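Mandelate racemase/muconate lactonizing enzyme family protein (Roseovarius sp. TM1035, PDB 3T9P) probably acts on a carboxylate substrate as an isomerase or related enzyme of the mandelate racemase/muconate lactonizing enzyme family, its exact reaction being unassigned. Local coordinates at residues Arg135-Met141 / Tyr331-Glu337; Thr164-Val170 / Ile200-Gly206; Ile227-Pro233 / Leu249-Ala254. All coordinates share one frame; numbering follows the deposited sequence.

Interaction 1 of 3, residues Arg135-Met141 / Tyr331-Glu337; sequences RAYASSM and YLEFSIE
E333 OE2 uses its anti lone pair, away from the other carboxylate oxygen, to accept a 2.7 Å hydrogen bond from OG of S139, while K167 stands by as a weak, longer ion pair. Strands 132-139 and 332-335 are parallel and are the first and last strands of the enolase-type beta/alpha barrel, so their pairing closes it. The E333 chain is extended, with CG opposite the backbone N (chi1 -176°), and carries its carboxylate past the Y137 ring to S139. Its other oxygen accepts the backbone N-H of A308. CA of E333 lies over one face of the Y137 ring, 3.6 Å from its centroid in a CH-pi contact, and Y137 OH hydrogen-bonds K167. The edge of Y137 is in turn directed at the face of Y331, an offset edge-to-face pair with planes 75° apart. Beside it, R135 runs extended to a salt bridge with E201. On the outward face, small A136 and A138 leave room for neighbours: CB of A138 meets CG2 of I336 at 3.6 Å, and L332 and F334 pack on helix 313-322. Beyond the strands, E337 is held by R153 through OE1, while its OE2 accepts N of M141 at 2.7 Å.

Interaction 2 of 3, residues Thr164-Val170 / Ile200-Gly206; sequences TAFKWRV and IEKLVDG
Strands 165-169 and 201-205 run parallel in one-to-one register, A165 beside E201 through R169 beside D205, and six backbone hydrogen bonds join them, from N of E201 to O of T164 at one end to N of V170 to O of D205 (3.1 Å) at the other. On the face holding F166, W168, K202 and V204 the packing is made by carbon atoms. CG1 of V204 sits over the five-membered ring of W168, 3.8 Å from its centroid and 14° off the normal, a CH-pi contact that suits a branched side chain offering a methyl to the flat face of a broad ring. W168 reaches this position because its CG lies between the backbone N and the carbonyl carbon (chi1 63°), which swings the indole over the neighbouring strand. The methylenes of K202 run alongside, with CG in the indole plane at its edge. Toward the N-terminal ends of the strands, CG2 of I200 meets the edge of the F166 ring, 3.5 Å from CD1. Helix 184-196 links the two strands as a beta-alpha-beta unit of the barrel and, with helix 147-161, covers this face. The opposite face, with K167, L203, R169 and D205, lines the barrel interior and turns polar toward the C-terminal strand ends, where enolase-superfamily barrels carry their active sites. NH2 of R169 forms a salt bridge with OD2 of D205 at 3.0 Å and also bonds N207, while its NE is bound to O of S140. D205 OD1 accepts N of N207, and K167 NZ, partnered by Y137 and E231, stays 4.0 Å from D205 OD2.

Interaction 3 of 3, residues Ile227-Pro233 / Leu249-Ala254; sequences IGHFEEP and LLLDVA
F230, on the outward face of strand 229-231, packs tightly against L249 and L251 of the segment that leads into the parallel strand 252-255. CD1 of L249 lies in the plane of the F230 ring at its edge, 3.9 Å from CD2, while CB of P233, from the same segment as F230, lies over the rim of one face. L251 has its CG between the backbone N and the carbonyl carbon (chi1 46°), which turns CD1 in to meet F230 CB at 3.7 Å. V253 fills the next place, CG1 against CD of P233 at 3.8 Å, where a branched aliphatic side chain can also reach helix 239-248. Between the strands N of F230 gives a nearly straight bond to O of D252 (2.8 Å). Where the chain turns out of the strand, E232 still donates N to O of A254 at 3.0 Å. On the buried inner face the small A254 lies beside the H229 ring.

The other end is looser. G228 is exposed, D252 only partly covered, and a water bonded to OD2 of D252 reaches G228 O weakly; a polar side chain suits that margin. N of D252 hydrogen-bonds to O of G228 at 3.1 Å, from above the carbonyl plane. Strand 229-231, helix 239-248 and strand 252-255 make a beta-alpha-beta unit of the barrel. E231, partner of K167, stands at the C-terminal end of its strand with OE2 near OD2 of D205, a place where enolase-superfamily relatives characteristically carry metal-binding carboxylates.

Overall arrangement
All three interactions are parallel strand pairings in one barrel sheet. Interaction 1 joins elements far apart in sequence and encloses the other two along the chain, whereas interactions 2 and 3 each belong to a local beta-alpha-beta unit and follow in series. Interactions 1 and 2 adjoin, their centres about 9 Å apart, because strand 132-139 of the one is the sheet neighbour of strand 165-169 of the other; the second meets the third through backbone bonds between V204, G206 and E231. Each is largely buried, but interaction 3 alone has an exposed residue, G228, and its E232 packs on L93 of the second subunit. Aromatic and carboxylate groups dominate interaction 1, an indole and a salt bridge interaction 2, and leucine, valine and proline carbons round one phenyl ring interaction 3.

Interaction 1 of 3, residues Arg135-Met141 / Tyr331-Glu337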
# COMPACT_ATOMS: atom_id res chain seq x y z
N ARG A 135 23.66 21.00 -4.98
CA ARG A 135 24.28 20.90 -3.65
C ARG A 135 23.75 19.64 -2.93
O ARG A 135 22.54 19.37 -2.92
CB ARG A 135 23.85 22.03 -2.73
CG ARG A 135 24.71 22.08 -1.42
CD ARG A 135 24.00 22.90 -0.43
NE ARG A 135 24.77 22.97 0.80
CZ ARG A 135 24.35 23.63 1.85
NH1 ARG A 135 23.17 24.25 1.80
NH2 ARG A 135 25.11 23.66 2.93
N ALA A 136 24.64 18.92 -2.30
CA ALA A 136 24.23 17.65 -1.63
C ALA A 136 24.46 17.76 -0.13
O ALA A 136 25.42 18.47 0.32
CB ALA A 136 25.13 16.46 -2.18
N TYR A 137 23.75 16.92 0.62
CA TYR A 137 24.13 16.70 1.98
C TYR A 137 24.62 15.26 2.08
O TYR A 137 24.08 14.39 1.46
CB TYR A 137 22.97 16.99 2.96
CG TYR A 137 21.75 16.10 2.97
CD1 TYR A 137 20.56 16.52 2.37
CD2 TYR A 137 21.71 14.96 3.80
CE1 TYR A 137 19.33 15.74 2.53
CE2 TYR A 137 20.54 14.19 3.98
CZ TYR A 137 19.37 14.57 3.31
OH TYR A 137 18.25 13.83 3.54
N ALA A 138 25.61 15.06 2.94
CA ALA A 138 26.19 13.73 3.17
C ALA A 138 25.28 13.02 4.16
O ALA A 138 24.99 13.51 5.25
CB ALA A 138 27.70 13.94 3.78
N SER A 139 24.72 11.90 3.77
CA SER A 139 23.76 11.22 4.62
C SER A 139 24.30 9.85 5.13
O SER A 139 24.60 8.95 4.30
CB SER A 139 22.48 10.93 3.82
OG SER A 139 21.44 10.51 4.69
N SER A 140 24.42 9.73 6.44
CA SER A 140 24.71 8.50 7.10
C SER A 140 23.40 7.71 7.26
O SER A 140 22.37 8.25 7.69
CB SER A 140 25.28 8.82 8.49
OG SER A 140 25.20 7.61 9.23
N MET A 141 23.40 6.43 6.87
CA MET A 141 22.25 5.55 7.13
C MET A 141 22.32 4.77 8.46
O MET A 141 21.36 4.06 8.77
CB MET A 141 22.16 4.49 6.04
CG MET A 141 22.24 5.17 4.61
SD MET A 141 20.69 6.28 4.52
CE MET A 141 21.34 7.35 3.27
N TYR A 331 19.03 20.90 -0.63
CA TYR A 331 20.05 19.96 -0.94
C TYR A 331 19.51 18.58 -1.30
O TYR A 331 18.46 18.14 -0.83
CB TYR A 331 21.02 19.79 0.26
CG TYR A 331 20.50 20.08 1.67
CD1 TYR A 331 19.31 19.56 2.12
CD2 TYR A 331 21.26 20.93 2.57
CE1 TYR A 331 18.79 19.86 3.39
CE2 TYR A 331 20.77 21.23 3.89
CZ TYR A 331 19.57 20.71 4.28
OH TYR A 331 19.07 21.02 5.52
N LEU A 332 20.33 17.86 -2.03
CA LEU A 332 20.11 16.48 -2.41
C LEU A 332 20.58 15.55 -1.29
O LEU A 332 21.72 15.63 -0.87
CB LEU A 332 20.93 16.20 -3.68
CG LEU A 332 21.21 14.75 -4.17
CD1 LEU A 332 19.99 14.19 -4.82
CD2 LEU A 332 22.51 14.63 -5.08
N GLU A 333 19.75 14.60 -0.85
CA GLU A 333 20.27 13.50 0.02
C GLU A 333 21.29 12.63 -0.72
O GLU A 333 20.97 12.06 -1.78
CB GLU A 333 19.11 12.64 0.48
CG GLU A 333 19.71 11.55 1.48
CD GLU A 333 18.69 10.85 2.28
OE1 GLU A 333 17.49 10.84 1.89
OE2 GLU A 333 19.12 10.20 3.28
N PHE A 334 22.54 12.58 -0.22
CA PHE A 334 23.60 11.75 -0.89
C PHE A 334 24.15 10.68 0.08
O PHE A 334 24.86 11.01 1.02
CB PHE A 334 24.69 12.66 -1.46
CG PHE A 334 25.65 11.95 -2.38
CD1 PHE A 334 25.36 11.81 -3.73
CD2 PHE A 334 26.83 11.39 -1.90
CE1 PHE A 334 26.24 11.10 -4.60
CE2 PHE A 334 27.69 10.66 -2.74
CZ PHE A 334 27.41 10.52 -4.11
N SER A 335 23.83 9.39 -0.15
CA SER A 335 24.25 8.39 0.80
C SER A 335 25.81 8.30 0.73
O SER A 335 26.40 8.20 -0.33
CB SER A 335 23.64 7.05 0.38
OG SER A 335 24.32 6.04 1.11
N ILE A 336 26.46 8.44 1.86
CA ILE A 336 27.93 8.35 1.88
C ILE A 336 28.41 6.93 2.30
O ILE A 336 29.60 6.71 2.50
CB ILE A 336 28.60 9.50 2.77
CG1 ILE A 336 27.86 9.79 4.09
CG2 ILE A 336 28.51 10.86 2.00
CD1 ILE A 336 28.25 8.66 5.21
N GLU A 337 27.49 5.97 2.43
CA GLU A 337 27.86 4.64 2.95
C GLU A 337 28.67 3.99 1.87
O GLU A 337 28.36 4.10 0.67
CB GLU A 337 26.61 3.82 3.22
CG GLU A 337 25.68 4.40 4.35
CD GLU A 337 26.39 4.56 5.65
OE1 GLU A 337 27.53 3.99 5.79
OE2 GLU A 337 25.85 5.24 6.58

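Interaction 2 of 3, residues Thr164-Val170 / Ile200-Gly206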
# COMPACT_ATOMS: atom_id res chain seq x y z
N THR A 164 28.88 20.55 2.78
CA THR A 164 28.69 21.51 3.85
C THR A 164 27.35 21.28 4.56
O THR A 164 26.86 22.12 5.31
CB THR A 164 28.77 23.01 3.38
OG1 THR A 164 27.86 23.18 2.30
CG2 THR A 164 30.20 23.43 2.87
N ALA A 165 26.79 20.08 4.39
CA ALA A 165 25.58 19.73 5.10
C ALA A 165 25.70 18.20 5.34
O ALA A 165 26.23 17.48 4.48
CB ALA A 165 24.33 20.00 4.20
N PHE A 166 25.20 17.76 6.50
CA PHE A 166 25.35 16.34 6.95
C PHE A 166 24.12 15.89 7.71
O PHE A 166 23.62 16.61 8.52
CB PHE A 166 26.56 16.26 7.93
CG PHE A 166 27.87 16.47 7.24
CD1 PHE A 166 28.31 17.78 7.01
CD2 PHE A 166 28.67 15.37 6.80
CE1 PHE A 166 29.55 18.00 6.36
CE2 PHE A 166 29.91 15.57 6.09
CZ PHE A 166 30.32 16.91 5.84
N LYS A 167 23.68 14.63 7.49
CA LYS A 167 22.57 14.07 8.24
C LYS A 167 23.04 12.75 8.87
O LYS A 167 23.68 11.96 8.21
CB LYS A 167 21.42 13.71 7.28
CG LYS A 167 20.17 13.20 8.14
CD LYS A 167 18.93 13.18 7.17
CE LYS A 167 18.79 11.83 6.48
NZ LYS A 167 17.55 11.93 5.62
N TRP A 168 22.70 12.59 10.14
CA TRP A 168 22.90 11.34 10.88
C TRP A 168 21.64 10.94 11.66
O TRP A 168 20.55 11.54 11.49
CB TRP A 168 24.17 11.53 11.80
CG TRP A 168 24.17 12.54 12.87
CD1 TRP A 168 24.04 12.28 14.23
CD2 TRP A 168 24.30 13.99 12.75
NE1 TRP A 168 24.20 13.45 14.94
CE2 TRP A 168 24.36 14.50 14.05
CE3 TRP A 168 24.54 14.87 11.66
CZ2 TRP A 168 24.48 15.88 14.31
CZ3 TRP A 168 24.70 16.22 11.90
CH2 TRP A 168 24.75 16.71 13.26
N ARG A 169 21.78 9.86 12.45
CA ARG A 169 20.60 9.21 13.05
C ARG A 169 20.52 9.39 14.52
O ARG A 169 21.56 9.35 15.22
CB ARG A 169 20.57 7.69 12.80
CG ARG A 169 20.73 7.29 11.31
CD ARG A 169 19.53 7.64 10.46
NE ARG A 169 19.90 7.89 9.08
CZ ARG A 169 19.06 8.12 8.09
NH1 ARG A 169 19.55 8.45 6.88
NH2 ARG A 169 17.73 8.03 8.29
N VAL A 170 19.29 9.56 14.98
CA VAL A 170 18.98 9.52 16.40
C VAL A 170 17.90 8.44 16.65
O VAL A 170 17.28 7.95 15.71
CB VAL A 170 18.54 10.91 16.97
CG1 VAL A 170 19.64 11.92 16.78
CG2 VAL A 170 17.24 11.41 16.18
N ILE A 200 28.30 24.82 8.96
CA ILE A 200 27.86 23.50 8.38
C ILE A 200 26.40 23.31 8.72
O ILE A 200 26.09 23.48 9.86
CB ILE A 200 28.69 22.36 8.98
CG1 ILE A 200 30.17 22.59 8.62
CG2 ILE A 200 28.30 20.95 8.42
CD1 ILE A 200 30.72 22.35 7.13
N GLU A 201 25.50 22.99 7.76
CA GLU A 201 24.09 22.72 8.08
C GLU A 201 24.06 21.25 8.58
O GLU A 201 24.83 20.40 8.07
CB GLU A 201 23.22 22.92 6.82
CG GLU A 201 22.91 24.46 6.73
CD GLU A 201 22.44 24.94 5.39
OE1 GLU A 201 22.88 24.39 4.37
OE2 GLU A 201 21.65 25.89 5.35
N LYS A 202 23.14 20.99 9.51
CA LYS A 202 23.05 19.68 10.18
C LYS A 202 21.63 19.19 10.18
O LYS A 202 20.71 19.97 10.39
CB LYS A 202 23.59 19.85 11.61
CG LYS A 202 25.16 20.20 11.50
CD LYS A 202 25.58 20.65 12.91
CE LYS A 202 26.55 21.79 12.94
NZ LYS A 202 25.73 22.89 13.62
N LEU A 203 21.48 17.88 9.95
CA LEU A 203 20.17 17.30 9.81
C LEU A 203 20.26 16.03 10.65
O LEU A 203 21.32 15.39 10.74
CB LEU A 203 19.94 16.86 8.34
CG LEU A 203 19.89 17.92 7.25
CD1 LEU A 203 21.30 18.38 6.79
CD2 LEU A 203 19.13 17.43 5.99
N VAL A 204 19.17 15.62 11.24
CA VAL A 204 19.05 14.27 11.81
C VAL A 204 17.71 13.61 11.49
O VAL A 204 16.80 14.30 11.15
CB VAL A 204 19.36 14.15 13.30
CG1 VAL A 204 20.70 14.69 13.63
CG2 VAL A 204 18.30 14.71 14.07
N ASP A 205 17.67 12.28 11.54
CA ASP A 205 16.48 11.53 11.28
C ASP A 205 16.22 10.61 12.45
O ASP A 205 17.09 9.89 12.89
CB ASP A 205 16.62 10.78 9.94
CG ASP A 205 15.34 10.16 9.44
OD1 ASP A 205 14.36 9.99 10.13
OD2 ASP A 205 15.38 9.85 8.27
N GLY A 206 15.01 10.69 12.93
CA GLY A 206 14.56 9.85 13.98
C GLY A 206 13.89 8.57 13.51
O GLY A 206 13.51 7.78 14.29

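Interaction 3 of 3, residues Ile227-Pro233 / Leu249-Ala254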
# COMPACT_ATOMS: atom_id res chain seq x y z
N ILE A 227 21.06 22.17 14.90
CA ILE A 227 20.55 21.19 13.91
C ILE A 227 19.24 21.77 13.48
O ILE A 227 18.32 21.97 14.31
CB ILE A 227 20.29 19.76 14.51
CG1 ILE A 227 21.50 19.07 15.18
CG2 ILE A 227 19.56 18.87 13.54
CD1 ILE A 227 22.75 19.26 14.61
N GLY A 228 19.12 22.03 12.19
CA GLY A 228 17.98 22.79 11.64
C GLY A 228 16.90 21.96 10.96
O GLY A 228 15.93 22.52 10.50
N HIS A 229 17.10 20.61 10.94
CA HIS A 229 16.22 19.65 10.22
C HIS A 229 16.03 18.39 11.08
O HIS A 229 17.01 17.73 11.43
CB HIS A 229 16.92 19.35 8.84
CG HIS A 229 16.21 18.43 7.93
ND1 HIS A 229 16.07 17.07 8.19
CD2 HIS A 229 15.73 18.62 6.66
CE1 HIS A 229 15.51 16.48 7.14
NE2 HIS A 229 15.30 17.40 6.21
N PHE A 230 14.79 18.10 11.47
CA PHE A 230 14.52 16.92 12.31
C PHE A 230 13.54 16.06 11.50
O PHE A 230 12.39 16.36 11.37
CB PHE A 230 13.92 17.33 13.66
CG PHE A 230 13.79 16.22 14.66
CD1 PHE A 230 14.27 14.92 14.41
CD2 PHE A 230 13.14 16.50 15.91
CE1 PHE A 230 14.15 13.89 15.42
CE2 PHE A 230 13.03 15.55 16.92
CZ PHE A 230 13.54 14.21 16.74
N GLU A 231 14.05 15.05 10.87
CA GLU A 231 13.22 14.16 10.02
C GLU A 231 12.54 13.02 10.78
O GLU A 231 13.11 12.45 11.71
CB GLU A 231 14.13 13.64 8.95
CG GLU A 231 13.46 12.71 7.92
CD GLU A 231 14.39 12.62 6.66
OE1 GLU A 231 15.28 13.56 6.45
OE2 GLU A 231 14.14 11.71 5.84
N GLU A 232 11.30 12.75 10.39
CA GLU A 232 10.40 11.71 10.86
C GLU A 232 10.62 11.44 12.35
O GLU A 232 11.00 10.33 12.79
CB GLU A 232 10.53 10.44 10.00
CG GLU A 232 9.58 9.32 10.26
CD GLU A 232 9.92 8.22 9.29
OE1 GLU A 232 10.13 8.59 8.09
OE2 GLU A 232 10.03 7.06 9.76
N PRO A 233 10.35 12.48 13.17
CA PRO A 233 10.58 12.33 14.61
C PRO A 233 9.58 11.31 15.30
O PRO A 233 10.01 10.64 16.22
CB PRO A 233 10.34 13.77 15.17
CG PRO A 233 9.29 14.36 14.20
CD PRO A 233 9.87 13.83 12.81
N LEU A 249 8.58 23.06 17.82
CA LEU A 249 10.02 23.32 17.56
C LEU A 249 10.17 24.39 16.57
O LEU A 249 9.28 24.63 15.68
CB LEU A 249 10.73 22.04 17.03
CG LEU A 249 10.71 20.88 18.06
CD1 LEU A 249 11.50 19.63 17.52
CD2 LEU A 249 11.41 21.17 19.44
N LEU A 250 11.32 25.05 16.68
CA LEU A 250 11.58 26.06 15.71
C LEU A 250 12.29 25.46 14.58
O LEU A 250 12.33 26.11 13.54
CB LEU A 250 12.48 27.18 16.31
CG LEU A 250 11.68 27.92 17.38
CD1 LEU A 250 12.68 28.81 18.02
CD2 LEU A 250 10.60 28.74 16.84
N LEU A 251 12.99 24.31 14.76
CA LEU A 251 13.71 23.76 13.60
C LEU A 251 12.62 23.23 12.63
O LEU A 251 11.47 23.24 12.96
CB LEU A 251 14.78 22.71 13.99
CG LEU A 251 14.28 21.67 15.00
CD1 LEU A 251 13.11 20.86 14.44
CD2 LEU A 251 15.45 20.69 15.37
N ASP A 252 13.00 22.82 11.41
CA ASP A 252 12.08 22.25 10.38
C ASP A 252 11.89 20.75 10.68
O ASP A 252 12.86 20.00 10.82
CB ASP A 252 12.74 22.44 8.99
CG ASP A 252 12.79 23.96 8.51
OD1 ASP A 252 11.86 24.75 8.92
OD2 ASP A 252 13.71 24.32 7.70
N VAL A 253 10.65 20.35 10.84
CA VAL A 253 10.30 18.95 10.92
C VAL A 253 9.97 18.54 9.47
O VAL A 253 9.23 19.28 8.75
CB VAL A 253 9.15 18.73 11.89
CG1 VAL A 253 8.58 17.25 11.85
CG2 VAL A 253 9.61 19.11 13.31
N ALA A 254 10.62 17.43 8.99
CA ALA A 254 10.54 17.02 7.55
C ALA A 254 10.00 15.56 7.59
O ALA A 254 10.20 14.82 8.59
CB ALA A 254 11.85 17.05 6.92
O HOH W 1 15.86 23.23 7.18